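Local structure of beta-catenin homolog sys-1 (Caenorhabditis elegans, 3C2H) at residues C401-N406 with R461-R466; T32-D37 with R86-L91; F565-L570 with N602-K607; L470-P475 with I526-V531. The protein acts in the Wnt signalling asymmetry pathway as a transcription coregulator, binding the TCF factor pop-1 directly to activate or repress target genes. One frame throughout, in Å; residues are numbered along the deposited sequence.

Along the chain the order is contact 2, contact 1, contact 4, contact 3. Contact 2 joins helices 20-37 and 71-87 near the N-terminal end; its centre is about 61 Å from that of contact 1 and about 80 Å from that of contact 3. The other three lie on the opposite side of the chain's centre. Contacts 1 and 4 share helix 457-472, with centres about 13 Å apart, while contacts 4 and 3, about 18 Å apart, meet where Asn568 packs on Ile526 and Leu530; contacts 1 and 3 do not touch (nearest atoms about 10 Å apart). Helix-on-helix packing therefore passes stepwise through this region, as in the armadillo-type solenoid of the beta-catenin family.

Contact 1. Residues C401-N406 with R461-R466; sequences CLRTLN and RSTILR
With chi1 of Thr463 at -68°, OG1 stands beside its own backbone N while the methyl CG2 is anti to that N, and it is this methyl that meets helix 388-409: CG2 lies 3.6 Å from CB of Leu402 and 4.0 Å from CG of Arg403. Leu402 has a matching chi1, also -68°, which sets its CG beside the backbone N, and the extended chi2 then carries CD1 to within 3.5 Å of CG1 of Ile464. One turn on, the Asn406 amide comes in between the helices; its ND2 sits 3.6 Å from CB of Arg466 and as far from the carbonyl O of Thr463, too long for a hydrogen bond. Asn406 OD1 is instead hydrogen-bonded to the hydroxyl of Ser467, and Thr463 OG1 to the carbonyl of Glu459. The axes of the two short segments approach to 9.4 Å and make an angle of 31°, a near-parallel packing between helices of the armadillo-type solenoid, with helix 515-535 lying against Arg461, Ser462, Leu465 and Arg466. Chemically, therefore, the interface is mainly van der Waals packing that takes in the Asn406 amide, without hydrogen bonds between the segments.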
loop_
_atom_site.group_PDB
_atom_site.type_symbol
_atom_site.label_atom_id
_atom_site.label_comp_id
_atom_site.label_asym_id
_atom_site.label_seq_id
_atom_site.Cartn_x
_atom_site.Cartn_y
_atom_site.Cartn_z
ATOM N N CYS A 401 -0.343 -4.852 -16.294
ATOM C CA CYS A 401 -0.523 -5.965 -17.193
ATOM C C CYS A 401 0.593 -5.976 -18.212
ATOM O O CYS A 401 1.179 -7.017 -18.479
ATOM C CB CYS A 401 -1.879 -5.875 -17.886
ATOM S SG CYS A 401 -3.288 -6.477 -16.900
ATOM N N LEU A 402 0.888 -4.807 -18.768
ATOM C CA LEU A 402 1.904 -4.669 -19.787
ATOM C C LEU A 402 3.280 -4.880 -19.187
ATOM O O LEU A 402 4.166 -5.418 -19.841
ATOM C CB LEU A 402 1.796 -3.305 -20.473
ATOM C CG LEU A 402 0.529 -3.131 -21.318
ATOM C CD1 LEU A 402 0.387 -1.722 -21.853
ATOM C CD2 LEU A 402 0.481 -4.147 -22.467
ATOM N N ARG A 403 3.459 -4.476 -17.932
ATOM C CA ARG A 403 4.706 -4.766 -17.220
ATOM C C ARG A 403 4.867 -6.276 -16.981
ATOM O O ARG A 403 5.980 -6.796 -16.974
ATOM C CB ARG A 403 4.798 -3.969 -15.913
ATOM C CG ARG A 403 5.572 -2.667 -16.068
ATOM C CD ARG A 403 5.452 -1.719 -14.881
ATOM N NE ARG A 403 5.629 -2.407 -13.606
ATOM C CZ ARG A 403 4.735 -2.401 -12.620
ATOM N NH1 ARG A 403 3.602 -1.715 -12.743
ATOM N NH2 ARG A 403 4.984 -3.073 -11.505
ATOM N N THR A 404 3.753 -6.979 -16.806
ATOM C CA THR A 404 3.816 -8.408 -16.635
ATOM C C THR A 404 4.236 -9.057 -17.944
ATOM O O THR A 404 5.152 -9.887 -17.969
ATOM C CB THR A 404 2.468 -8.968 -16.163
ATOM O OG1 THR A 404 2.125 -8.343 -14.921
ATOM C CG2 THR A 404 2.534 -10.494 -15.969
ATOM N N LEU A 405 3.558 -8.671 -19.024
ATOM C CA LEU A 405 3.853 -9.171 -20.365
ATOM C C LEU A 405 5.324 -8.943 -20.728
ATOM O O LEU A 405 6.012 -9.871 -21.124
ATOM C CB LEU A 405 2.926 -8.518 -21.386
ATOM C CG LEU A 405 3.152 -8.839 -22.865
ATOM C CD1 LEU A 405 2.656 -10.228 -23.215
ATOM C CD2 LEU A 405 2.451 -7.805 -23.725
ATOM N N ASN A 406 5.811 -7.720 -20.552
ATOM C CA ASN A 406 7.202 -7.409 -20.850
ATOM C C ASN A 406 8.198 -8.340 -20.147
ATOM O O ASN A 406 9.222 -8.712 -20.733
ATOM C CB ASN A 406 7.509 -5.946 -20.525
ATOM C CG ASN A 406 6.710 -4.982 -21.379
ATOM O OD1 ASN A 406 6.021 -5.383 -22.325
ATOM N ND2 ASN A 406 6.785 -3.699 -21.041
ATOM N N ARG A 461 2.527 5.144 -20.726
ATOM C CA ARG A 461 3.009 5.469 -22.058
ATOM C C ARG A 461 4.433 4.960 -22.275
ATOM O O ARG A 461 4.744 4.403 -23.327
ATOM C CB ARG A 461 2.856 6.977 -22.332
ATOM C CG ARG A 461 1.390 7.338 -22.595
ATOM C CD ARG A 461 1.062 8.828 -22.714
ATOM N NE ARG A 461 -0.331 8.928 -23.170
ATOM C CZ ARG A 461 -1.000 10.045 -23.466
ATOM N NH1 ARG A 461 -0.444 11.244 -23.349
ATOM N NH2 ARG A 461 -2.259 9.950 -23.884
ATOM N N SER A 462 5.284 5.110 -21.271
ATOM C CA SER A 462 6.629 4.570 -21.355
ATOM C C SER A 462 6.617 3.031 -21.450
ATOM O O SER A 462 7.449 2.440 -22.131
ATOM C CB SER A 462 7.450 5.027 -20.162
ATOM O OG SER A 462 8.755 4.496 -20.235
ATOM N N THR A 463 5.661 2.408 -20.766
ATOM C CA THR A 463 5.536 0.959 -20.686
ATOM C C THR A 463 4.982 0.359 -21.990
ATOM O O THR A 463 5.432 -0.692 -22.428
ATOM C CB THR A 463 4.662 0.579 -19.453
ATOM O OG1 THR A 463 5.377 0.905 -18.244
ATOM C CG2 THR A 463 4.293 -0.885 -19.446
ATOM N N ILE A 464 4.014 1.028 -22.614
ATOM C CA ILE A 464 3.472 0.592 -23.892
ATOM C C ILE A 464 4.558 0.598 -24.990
ATOM O O ILE A 464 4.641 -0.332 -25.801
ATOM C CB ILE A 464 2.297 1.483 -24.325
ATOM C CG1 ILE A 464 1.121 1.332 -23.355
ATOM C CG2 ILE A 464 1.868 1.172 -25.769
ATOM C CD1 ILE A 464 -0.046 2.352 -23.554
ATOM N N LEU A 465 5.380 1.646 -25.022
ATOM C CA LEU A 465 6.463 1.713 -25.975
ATOM C C LEU A 465 7.344 0.478 -25.825
ATOM O O LEU A 465 7.661 -0.183 -26.835
ATOM C CB LEU A 465 7.294 2.991 -25.798
ATOM C CG LEU A 465 6.617 4.339 -26.071
ATOM C CD1 LEU A 465 7.601 5.466 -25.807
ATOM C CD2 LEU A 465 6.016 4.438 -27.485
ATOM N N ARG A 466 7.720 0.172 -24.571
ATOM C CA ARG A 466 8.500 -1.037 -24.240
ATOM C C ARG A 466 7.805 -2.302 -24.727
ATOM O O ARG A 466 8.458 -3.193 -25.248
ATOM C CB ARG A 466 8.722 -1.175 -22.737
ATOM C CG ARG A 466 10.185 -1.335 -22.329
ATOM C CD ARG A 466 10.726 -2.744 -22.278
ATOM N NE ARG A 466 12.032 -2.757 -22.936
ATOM C CZ ARG A 466 13.028 -3.603 -22.681
ATOM N NH1 ARG A 466 12.922 -4.540 -21.742
ATOM N NH2 ARG A 466 14.149 -3.493 -23.377
#

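Contact 2. Residues T32-D37 with R86-L91; sequences TWIRQD and RRFTFL
Over the centre of one face of the Arg87 guanidinium, 3.4 Å above its plane, rests CD of Arg35, and the Arg35 guanidinium itself lies flat on that of Arg87, centres 4.4 Å apart and planes 24° from parallel. In the armadillo-type helical solenoid this joins the last turn of helix 20-37 to the end of helix 71-87 and the loop after it. Beyond the stack, the Phe90 ring has CA of Arg87 over one face, offset toward the rim, and CZ of Arg86 in plane at its edge. Bends at chi2 (-93°) and chi3 (-75°) fold the Arg35 chain back, bringing its end to Arg87. The donors NH1 of Arg35 and NH2 of Arg87 lie 3.2 Å apart without being hydrogen-bonded, and Arg87 NH1 is salt-bridged to Asp83 OD2. With alanine in place of Arg87 the stack is gone, and Asp83 would probably lose one of its two arginine mates, Arg86 remaining. Beneath the arginines the contact is apolar: Ile34 turns one branch to each of two side chains, its CD1 4.0 Å from CE1 of Phe88 and its CG2 4.3 Å from CD2 of Leu91.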
loop_
_atom_site.group_PDB
_atom_site.type_symbol
_atom_site.label_atom_id
_atom_site.label_comp_id
_atom_site.label_asym_id
_atom_site.label_seq_id
_atom_site.Cartn_x
_atom_site.Cartn_y
_atom_site.Cartn_z
ATOM N N THR A 32 -23.219 9.261 39.495
ATOM C CA THR A 32 -24.588 9.703 39.206
ATOM C C THR A 32 -24.705 11.231 39.117
ATOM O O THR A 32 -25.468 11.756 38.296
ATOM C CB THR A 32 -25.595 9.145 40.235
ATOM O OG1 THR A 32 -24.972 9.082 41.525
ATOM C CG2 THR A 32 -26.068 7.743 39.822
ATOM N N TRP A 33 -23.935 11.924 39.957
ATOM C CA TRP A 33 -23.776 13.379 39.874
ATOM C C TRP A 33 -23.353 13.821 38.469
ATOM O O TRP A 33 -24.000 14.678 37.876
ATOM C CB TRP A 33 -22.772 13.870 40.926
ATOM C CG TRP A 33 -22.556 15.367 40.956
ATOM C CD1 TRP A 33 -23.514 16.335 41.084
ATOM C CD2 TRP A 33 -21.299 16.058 40.881
ATOM N NE1 TRP A 33 -22.936 17.581 41.083
ATOM C CE2 TRP A 33 -21.578 17.442 40.964
ATOM C CE3 TRP A 33 -19.962 15.642 40.755
ATOM C CZ2 TRP A 33 -20.570 18.415 40.919
ATOM C CZ3 TRP A 33 -18.959 16.612 40.714
ATOM C CH2 TRP A 33 -19.273 17.983 40.794
ATOM N N ILE A 34 -22.286 13.217 37.945
ATOM C CA ILE A 34 -21.816 13.473 36.583
ATOM C C ILE A 34 -22.866 13.066 35.562
ATOM O O ILE A 34 -23.185 13.835 34.652
ATOM C CB ILE A 34 -20.501 12.713 36.296
ATOM C CG1 ILE A 34 -19.361 13.328 37.108
ATOM C CG2 ILE A 34 -20.172 12.710 34.801
ATOM C CD1 ILE A 34 -18.249 12.378 37.443
ATOM N N ARG A 35 -23.400 11.857 35.739
ATOM C CA ARG A 35 -24.377 11.256 34.830
ATOM C C ARG A 35 -25.519 12.211 34.483
ATOM O O ARG A 35 -25.920 12.318 33.319
ATOM C CB ARG A 35 -24.948 9.974 35.449
ATOM C CG ARG A 35 -23.954 8.835 35.610
ATOM C CD ARG A 35 -23.962 7.885 34.423
ATOM N NE ARG A 35 -25.130 6.999 34.412
ATOM C CZ ARG A 35 -26.146 7.094 33.557
ATOM N NH1 ARG A 35 -26.160 8.040 32.622
ATOM N NH2 ARG A 35 -27.153 6.236 33.636
ATOM N N GLN A 36 -26.020 12.903 35.508
ATOM C CA GLN A 36 -27.159 13.814 35.388
ATOM C C GLN A 36 -26.708 15.239 35.071
ATOM O O GLN A 36 -27.078 15.804 34.035
ATOM C CB GLN A 36 -27.976 13.793 36.693
ATOM C CG GLN A 36 -29.196 14.733 36.729
ATOM C CD GLN A 36 -29.664 15.062 38.150
ATOM O OE1 GLN A 36 -29.403 14.317 39.102
ATOM N NE2 GLN A 36 -30.363 16.186 38.294
ATOM N N ASP A 37 -25.894 15.790 35.971
ATOM C CA ASP A 37 -25.499 17.204 35.977
ATOM C C ASP A 37 -24.737 17.646 34.724
ATOM O O ASP A 37 -24.896 18.783 34.268
ATOM C CB ASP A 37 -24.635 17.492 37.216
ATOM C CG ASP A 37 -25.146 18.659 38.043
ATOM O OD1 ASP A 37 -26.062 19.378 37.589
ATOM O OD2 ASP A 37 -24.624 18.849 39.164
ATOM N N ARG A 86 -14.194 7.328 31.553
ATOM C CA ARG A 86 -14.635 7.214 30.164
ATOM C C ARG A 86 -15.393 8.456 29.741
ATOM O O ARG A 86 -15.117 9.020 28.694
ATOM C CB ARG A 86 -15.493 5.964 29.957
ATOM C CG ARG A 86 -15.955 5.754 28.520
ATOM C CD ARG A 86 -16.850 4.540 28.403
ATOM N NE ARG A 86 -18.046 4.657 29.238
ATOM C CZ ARG A 86 -19.241 5.054 28.808
ATOM N NH1 ARG A 86 -19.431 5.380 27.536
ATOM N NH2 ARG A 86 -20.256 5.122 29.661
ATOM N N ARG A 87 -16.337 8.885 30.570
ATOM C CA ARG A 87 -17.140 10.069 30.262
ATOM C C ARG A 87 -16.279 11.341 30.175
ATOM O O ARG A 87 -16.517 12.200 29.323
ATOM C CB ARG A 87 -18.323 10.205 31.235
ATOM C CG ARG A 87 -19.434 9.179 30.974
ATOM C CD ARG A 87 -20.563 9.218 31.998
ATOM N NE ARG A 87 -21.842 8.905 31.354
ATOM C CZ ARG A 87 -22.435 7.709 31.351
ATOM N NH1 ARG A 87 -21.892 6.677 31.987
ATOM N NH2 ARG A 87 -23.592 7.548 30.715
ATOM N N PHE A 88 -15.250 11.423 31.018
ATOM C CA PHE A 88 -14.286 12.524 30.962
ATOM C C PHE A 88 -13.529 12.574 29.629
ATOM O O PHE A 88 -12.805 13.532 29.357
ATOM C CB PHE A 88 -13.275 12.418 32.111
ATOM C CG PHE A 88 -13.750 13.002 33.420
ATOM C CD1 PHE A 88 -15.098 13.256 33.657
ATOM C CD2 PHE A 88 -12.836 13.270 34.436
ATOM C CE1 PHE A 88 -15.523 13.785 34.878
ATOM C CE2 PHE A 88 -13.256 13.804 35.668
ATOM C CZ PHE A 88 -14.597 14.059 35.885
ATOM N N THR A 89 -13.693 11.549 28.797
ATOM C CA THR A 89 -12.967 11.485 27.529
ATOM C C THR A 89 -13.839 11.663 26.270
ATOM O O THR A 89 -13.325 11.586 25.157
ATOM C CB THR A 89 -12.105 10.198 27.415
ATOM O OG1 THR A 89 -12.952 9.046 27.370
ATOM C CG2 THR A 89 -11.139 10.077 28.586
ATOM N N PHE A 90 -15.138 11.901 26.436
ATOM C CA PHE A 90 -15.999 12.186 25.280
ATOM C C PHE A 90 -16.957 13.334 25.520
ATOM O O PHE A 90 -17.613 13.801 24.589
ATOM C CB PHE A 90 -16.764 10.938 24.793
ATOM C CG PHE A 90 -17.810 10.414 25.763
ATOM C CD1 PHE A 90 -18.937 11.169 26.090
ATOM C CD2 PHE A 90 -17.689 9.138 26.303
ATOM C CE1 PHE A 90 -19.901 10.670 26.969
ATOM C CE2 PHE A 90 -18.647 8.636 27.181
ATOM C CZ PHE A 90 -19.755 9.402 27.512
ATOM N N LEU A 91 -17.032 13.774 26.773
ATOM C CA LEU A 91 -17.992 14.797 27.204
ATOM C C LEU A 91 -17.542 16.193 26.751
ATOM O O LEU A 91 -16.532 16.701 27.246
ATOM C CB LEU A 91 -18.144 14.747 28.733
ATOM C CG LEU A 91 -19.515 14.748 29.416
ATOM C CD1 LEU A 91 -20.517 13.835 28.715
ATOM C CD2 LEU A 91 -19.345 14.327 30.865
#

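Contact 3. Residues F565-L570 with N602-K607; sequences FIHNVL and NSDIAK
Asp604 and Ile605 are the residues of 602-607 that meet His567, Ile566 and Leu570 on helix 563-579. Taken in order, Asn602 prepares the ground as N-cap of helix 603-613: its OD1 accepts from Asp604 N at 2.7 Å, in the carbonyl plane, and from Ile605 N at 3.3 Å, with that donor 55° out of the plane. Both bonds bind the first turn whose residues do the touching. At Asp604, CB lies 3.9 Å from CE1 of His567, and its carbonyl O is near the plane of the imidazole at the edge, 3.8 Å from ND1, a distance of packing. The carboxylate and the ring are neighbours without touching, OD2 of Asp604 and NE2 of His567 being 5.0 Å apart. Ile605 carries the largest share of the buried surface. Its chi1 of -72° leaves CG2 anti to the backbone N, where it faces both Leu570 CD1, 3.8 Å away, and Ile566 CG2, at 4.0 Å, while CG1 and CD1 run on past CB of His567 and CB of Ile566. Cutting this side chain back to alanine would probably open a gap beneath Ile566 and Leu570. The segments' axes make 26°, nearly parallel, consistent with stacked helices near the C-terminal end of an armadillo-type solenoid.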
loop_
_atom_site.group_PDB
_atom_site.type_symbol
_atom_site.label_atom_id
_atom_site.label_comp_id
_atom_site.label_asym_id
_atom_site.label_seq_id
_atom_site.Cartn_x
_atom_site.Cartn_y
_atom_site.Cartn_z
ATOM N N PHE A 565 22.003 5.253 -26.382
ATOM C CA PHE A 565 21.048 6.300 -26.732
ATOM C C PHE A 565 21.622 7.194 -27.829
ATOM O O PHE A 565 20.961 7.453 -28.838
ATOM C CB PHE A 565 20.706 7.117 -25.478
ATOM C CG PHE A 565 19.765 8.271 -25.716
ATOM C CD1 PHE A 565 18.550 8.085 -26.376
ATOM C CD2 PHE A 565 20.080 9.543 -25.237
ATOM C CE1 PHE A 565 17.678 9.153 -26.577
ATOM C CE2 PHE A 565 19.215 10.616 -25.428
ATOM C CZ PHE A 565 18.012 10.423 -26.106
ATOM N N ILE A 566 22.862 7.637 -27.627
ATOM C CA ILE A 566 23.579 8.452 -28.600
ATOM C C ILE A 566 23.592 7.771 -29.964
ATOM O O ILE A 566 23.225 8.377 -30.973
ATOM C CB ILE A 566 25.023 8.765 -28.136
ATOM C CG1 ILE A 566 25.001 9.501 -26.789
ATOM C CG2 ILE A 566 25.744 9.604 -29.175
ATOM C CD1 ILE A 566 26.330 9.485 -26.024
ATOM N N HIS A 567 23.982 6.503 -29.982
ATOM C CA HIS A 567 24.041 5.737 -31.219
ATOM C C HIS A 567 22.676 5.672 -31.902
ATOM O O HIS A 567 22.588 5.805 -33.119
ATOM C CB HIS A 567 24.594 4.332 -30.960
ATOM C CG HIS A 567 24.748 3.508 -32.197
ATOM N ND1 HIS A 567 25.614 3.848 -33.214
ATOM C CD2 HIS A 567 24.139 2.363 -32.587
ATOM C CE1 HIS A 567 25.535 2.947 -34.178
ATOM N NE2 HIS A 567 24.643 2.038 -33.826
ATOM N N ASN A 568 21.623 5.479 -31.110
ATOM C CA ASN A 568 20.260 5.399 -31.627
ATOM C C ASN A 568 19.781 6.724 -32.215
ATOM O O ASN A 568 19.129 6.745 -33.263
ATOM C CB ASN A 568 19.293 4.923 -30.535
ATOM C CG ASN A 568 19.329 3.409 -30.328
ATOM O OD1 ASN A 568 19.963 2.663 -31.080
ATOM N ND2 ASN A 568 18.633 2.952 -29.304
ATOM N N VAL A 569 20.108 7.822 -31.544
ATOM C CA VAL A 569 19.738 9.135 -32.040
ATOM C C VAL A 569 20.397 9.363 -33.401
ATOM O O VAL A 569 19.723 9.711 -34.369
ATOM C CB VAL A 569 20.099 10.248 -31.040
ATOM C CG1 VAL A 569 20.245 11.582 -31.738
ATOM C CG2 VAL A 569 19.041 10.330 -29.947
ATOM N N LEU A 570 21.705 9.123 -33.468
ATOM C CA LEU A 570 22.474 9.282 -34.688
ATOM C C LEU A 570 21.938 8.419 -35.830
ATOM O O LEU A 570 21.762 8.905 -36.951
ATOM C CB LEU A 570 23.952 8.969 -34.427
ATOM C CG LEU A 570 24.692 9.888 -33.443
ATOM C CD1 LEU A 570 25.921 9.183 -32.902
ATOM C CD2 LEU A 570 25.072 11.231 -34.056
ATOM N N ASN A 602 33.920 5.428 -28.683
ATOM C CA ASN A 602 33.128 4.367 -29.297
ATOM C C ASN A 602 33.229 4.443 -30.815
ATOM O O ASN A 602 33.021 5.499 -31.411
ATOM C CB ASN A 602 31.669 4.469 -28.846
ATOM C CG ASN A 602 30.843 3.257 -29.235
ATOM O OD1 ASN A 602 30.827 2.836 -30.395
ATOM N ND2 ASN A 602 30.137 2.695 -28.261
ATOM N N SER A 603 33.563 3.316 -31.433
ATOM C CA SER A 603 33.762 3.261 -32.878
ATOM C C SER A 603 32.444 3.336 -33.657
ATOM O O SER A 603 32.402 3.879 -34.766
ATOM C CB SER A 603 34.571 2.016 -33.271
ATOM O OG SER A 603 34.163 0.874 -32.534
ATOM N N ASP A 604 31.376 2.791 -33.075
ATOM C CA ASP A 604 30.053 2.837 -33.701
ATOM C C ASP A 604 29.469 4.250 -33.712
ATOM O O ASP A 604 28.950 4.700 -34.737
ATOM C CB ASP A 604 29.095 1.849 -33.028
ATOM C CG ASP A 604 29.195 0.447 -33.611
ATOM O OD1 ASP A 604 29.630 0.310 -34.776
ATOM O OD2 ASP A 604 28.831 -0.520 -32.909
ATOM N N ILE A 605 29.565 4.939 -32.575
ATOM C CA ILE A 605 29.097 6.316 -32.458
ATOM C C ILE A 605 29.841 7.204 -33.441
ATOM O O ILE A 605 29.222 7.943 -34.204
ATOM C CB ILE A 605 29.241 6.861 -31.015
ATOM C CG1 ILE A 605 28.209 6.201 -30.095
ATOM C CG2 ILE A 605 29.078 8.386 -30.984
ATOM C CD1 ILE A 605 28.378 6.515 -28.618
ATOM N N ALA A 606 31.168 7.101 -33.430
ATOM C CA ALA A 606 32.035 7.882 -34.311
ATOM C C ALA A 606 31.703 7.679 -35.787
ATOM O O ALA A 606 31.686 8.639 -36.557
ATOM C CB ALA A 606 33.495 7.550 -34.039
ATOM N N LYS A 607 31.431 6.434 -36.174
ATOM C CA LYS A 607 31.113 6.118 -37.566
ATOM C C LYS A 607 29.790 6.748 -38.007
ATOM O O LYS A 607 29.734 7.409 -39.046
ATOM C CB LYS A 607 31.095 4.601 -37.802
#

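Contact 4. Residues L470-P475 with I526-V531; sequences LLLRTP and ISLLLV
Val531 meets both Leu472 and Arg473, giving one methyl to each. Its chi1 of 164° sets CG1 anti to the backbone N, 3.6 Å from CB of Leu472, and leaves CG2 beside that N, 3.7 Å from CD of Arg473. Leu472, from the last turn of helix 457-472, reaches back one turn along helix 515-535 to Leu528: its CD1 ends 3.9 Å from CD1 of Leu528, the two side chains at about a right angle. Arg473 follows directly, its chain bent at chi2 (138°) and chi3 (64°) to run across Val531, nearly at right angles. The aliphatic part does the packing; NH1 only approaches the Ser527 hydroxyl, 4.0 Å from OG, beyond hydrogen-bonding range. The chain leaving the helix is held by OG1 of Thr474 donating to O of Leu470 at 2.8 Å, and by Lys479, outside the segments, hydrogen-bonded to O of Thr474. On its far side, helix 515-535 packs against helix 563-579 through Ile526 and Leu530, one layer in a series of solenoid helices. The contact's chemistry is that of methyl and methylene surfaces: the arginine serves through its hydrocarbon stem, and its charge finds no opposite partner across the two segments.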
loop_
_atom_site.group_PDB
_atom_site.type_symbol
_atom_site.label_atom_id
_atom_site.label_comp_id
_atom_site.label_asym_id
_atom_site.label_seq_id
_atom_site.Cartn_x
_atom_site.Cartn_y
_atom_site.Cartn_z
ATOM N N LEU A 470 9.405 -4.931 -27.411
ATOM C CA LEU A 470 9.642 -6.353 -27.173
ATOM C C LEU A 470 8.822 -7.260 -28.086
ATOM O O LEU A 470 9.323 -8.277 -28.538
ATOM C CB LEU A 470 9.458 -6.724 -25.699
ATOM C CG LEU A 470 10.328 -5.988 -24.663
ATOM C CD1 LEU A 470 9.851 -6.298 -23.244
ATOM C CD2 LEU A 470 11.817 -6.265 -24.809
ATOM N N LEU A 471 7.573 -6.897 -28.369
ATOM C CA LEU A 471 6.758 -7.683 -29.296
ATOM C C LEU A 471 7.399 -7.711 -30.686
ATOM O O LEU A 471 7.485 -8.765 -31.322
ATOM C CB LEU A 471 5.352 -7.121 -29.409
ATOM C CG LEU A 471 4.409 -7.219 -28.223
ATOM C CD1 LEU A 471 3.271 -6.220 -28.446
ATOM C CD2 LEU A 471 3.888 -8.646 -28.023
ATOM N N LEU A 472 7.857 -6.553 -31.144
ATOM C CA LEU A 472 8.472 -6.448 -32.460
ATOM C C LEU A 472 9.881 -7.036 -32.526
ATOM O O LEU A 472 10.344 -7.382 -33.589
ATOM C CB LEU A 472 8.454 -5.000 -32.968
ATOM C CG LEU A 472 7.044 -4.424 -33.102
ATOM C CD1 LEU A 472 7.103 -2.936 -33.366
ATOM C CD2 LEU A 472 6.220 -5.147 -34.160
ATOM N N ARG A 473 10.559 -7.145 -31.395
ATOM C CA ARG A 473 11.850 -7.813 -31.360
ATOM C C ARG A 473 11.682 -9.331 -31.175
ATOM O O ARG A 473 12.666 -10.064 -31.181
ATOM C CB ARG A 473 12.743 -7.197 -30.278
ATOM C CG ARG A 473 13.959 -6.462 -30.835
ATOM C CD ARG A 473 14.307 -5.121 -30.162
ATOM N NE ARG A 473 14.705 -5.206 -28.757
ATOM C CZ ARG A 473 15.281 -4.209 -28.067
ATOM N NH1 ARG A 473 15.563 -3.043 -28.654
ATOM N NH2 ARG A 473 15.590 -4.381 -26.780
ATOM N N THR A 474 10.438 -9.794 -31.038
ATOM C CA THR A 474 10.124 -11.210 -30.783
ATOM C C THR A 474 9.905 -12.036 -32.062
ATOM O O THR A 474 8.925 -11.811 -32.790
ATOM C CB THR A 474 8.872 -11.357 -29.880
ATOM O OG1 THR A 474 9.221 -11.046 -28.531
ATOM C CG2 THR A 474 8.349 -12.765 -29.919
ATOM N N PRO A 475 10.781 -13.035 -32.300
ATOM C CA PRO A 475 10.901 -13.792 -33.560
ATOM C C PRO A 475 9.590 -14.342 -34.114
ATOM O O PRO A 475 9.329 -14.196 -35.306
ATOM C CB PRO A 475 11.843 -14.939 -33.190
ATOM C CG PRO A 475 12.676 -14.388 -32.065
ATOM C CD PRO A 475 11.733 -13.524 -31.279
ATOM N N ILE A 526 12.772 6.730 -29.484
ATOM C CA ILE A 526 13.857 6.562 -30.437
ATOM C C ILE A 526 14.096 5.085 -30.721
ATOM O O ILE A 526 14.230 4.671 -31.883
ATOM C CB ILE A 526 15.169 7.201 -29.927
ATOM C CG1 ILE A 526 14.977 8.701 -29.619
ATOM C CG2 ILE A 526 16.303 6.946 -30.914
ATOM C CD1 ILE A 526 14.324 9.534 -30.731
ATOM N N SER A 527 14.125 4.293 -29.653
ATOM C CA SER A 527 14.374 2.873 -29.764
ATOM C C SER A 527 13.269 2.165 -30.559
ATOM O O SER A 527 13.556 1.315 -31.409
ATOM C CB SER A 527 14.552 2.267 -28.381
ATOM O OG SER A 527 14.890 0.900 -28.481
ATOM N N LEU A 528 12.019 2.541 -30.320
ATOM C CA LEU A 528 10.894 1.940 -31.059
ATOM C C LEU A 528 10.835 2.360 -32.531
ATOM O O LEU A 528 10.450 1.561 -33.376
ATOM C CB LEU A 528 9.548 2.191 -30.368
ATOM C CG LEU A 528 8.304 1.584 -31.029
ATOM C CD1 LEU A 528 8.432 0.078 -31.269
ATOM C CD2 LEU A 528 7.078 1.883 -30.205
ATOM N N LEU A 529 11.208 3.608 -32.823
ATOM C CA LEU A 529 11.276 4.080 -34.204
ATOM C C LEU A 529 12.277 3.262 -35.025
ATOM O O LEU A 529 11.987 2.899 -36.173
ATOM C CB LEU A 529 11.581 5.577 -34.276
ATOM C CG LEU A 529 10.475 6.525 -33.782
ATOM C CD1 LEU A 529 10.956 7.958 -33.852
ATOM C CD2 LEU A 529 9.171 6.362 -34.551
ATOM N N LEU A 530 13.422 2.938 -34.427
ATOM C CA LEU A 530 14.395 2.050 -35.074
ATOM C C LEU A 530 13.864 0.634 -35.263
ATOM O O LEU A 530 13.973 0.061 -36.349
ATOM C CB LEU A 530 15.715 2.012 -34.308
ATOM C CG LEU A 530 16.538 3.290 -34.433
ATOM C CD1 LEU A 530 17.705 3.252 -33.477
ATOM C CD2 LEU A 530 17.001 3.525 -35.887
ATOM N N VAL A 531 13.281 0.078 -34.209
ATOM C CA VAL A 531 12.765 -1.276 -34.266
ATOM C C VAL A 531 11.736 -1.397 -35.382
ATOM O O VAL A 531 11.781 -2.338 -36.161
ATOM C CB VAL A 531 12.214 -1.719 -32.900
ATOM C CG1 VAL A 531 11.347 -2.941 -33.034
ATOM C CG2 VAL A 531 13.367 -1.997 -31.955
#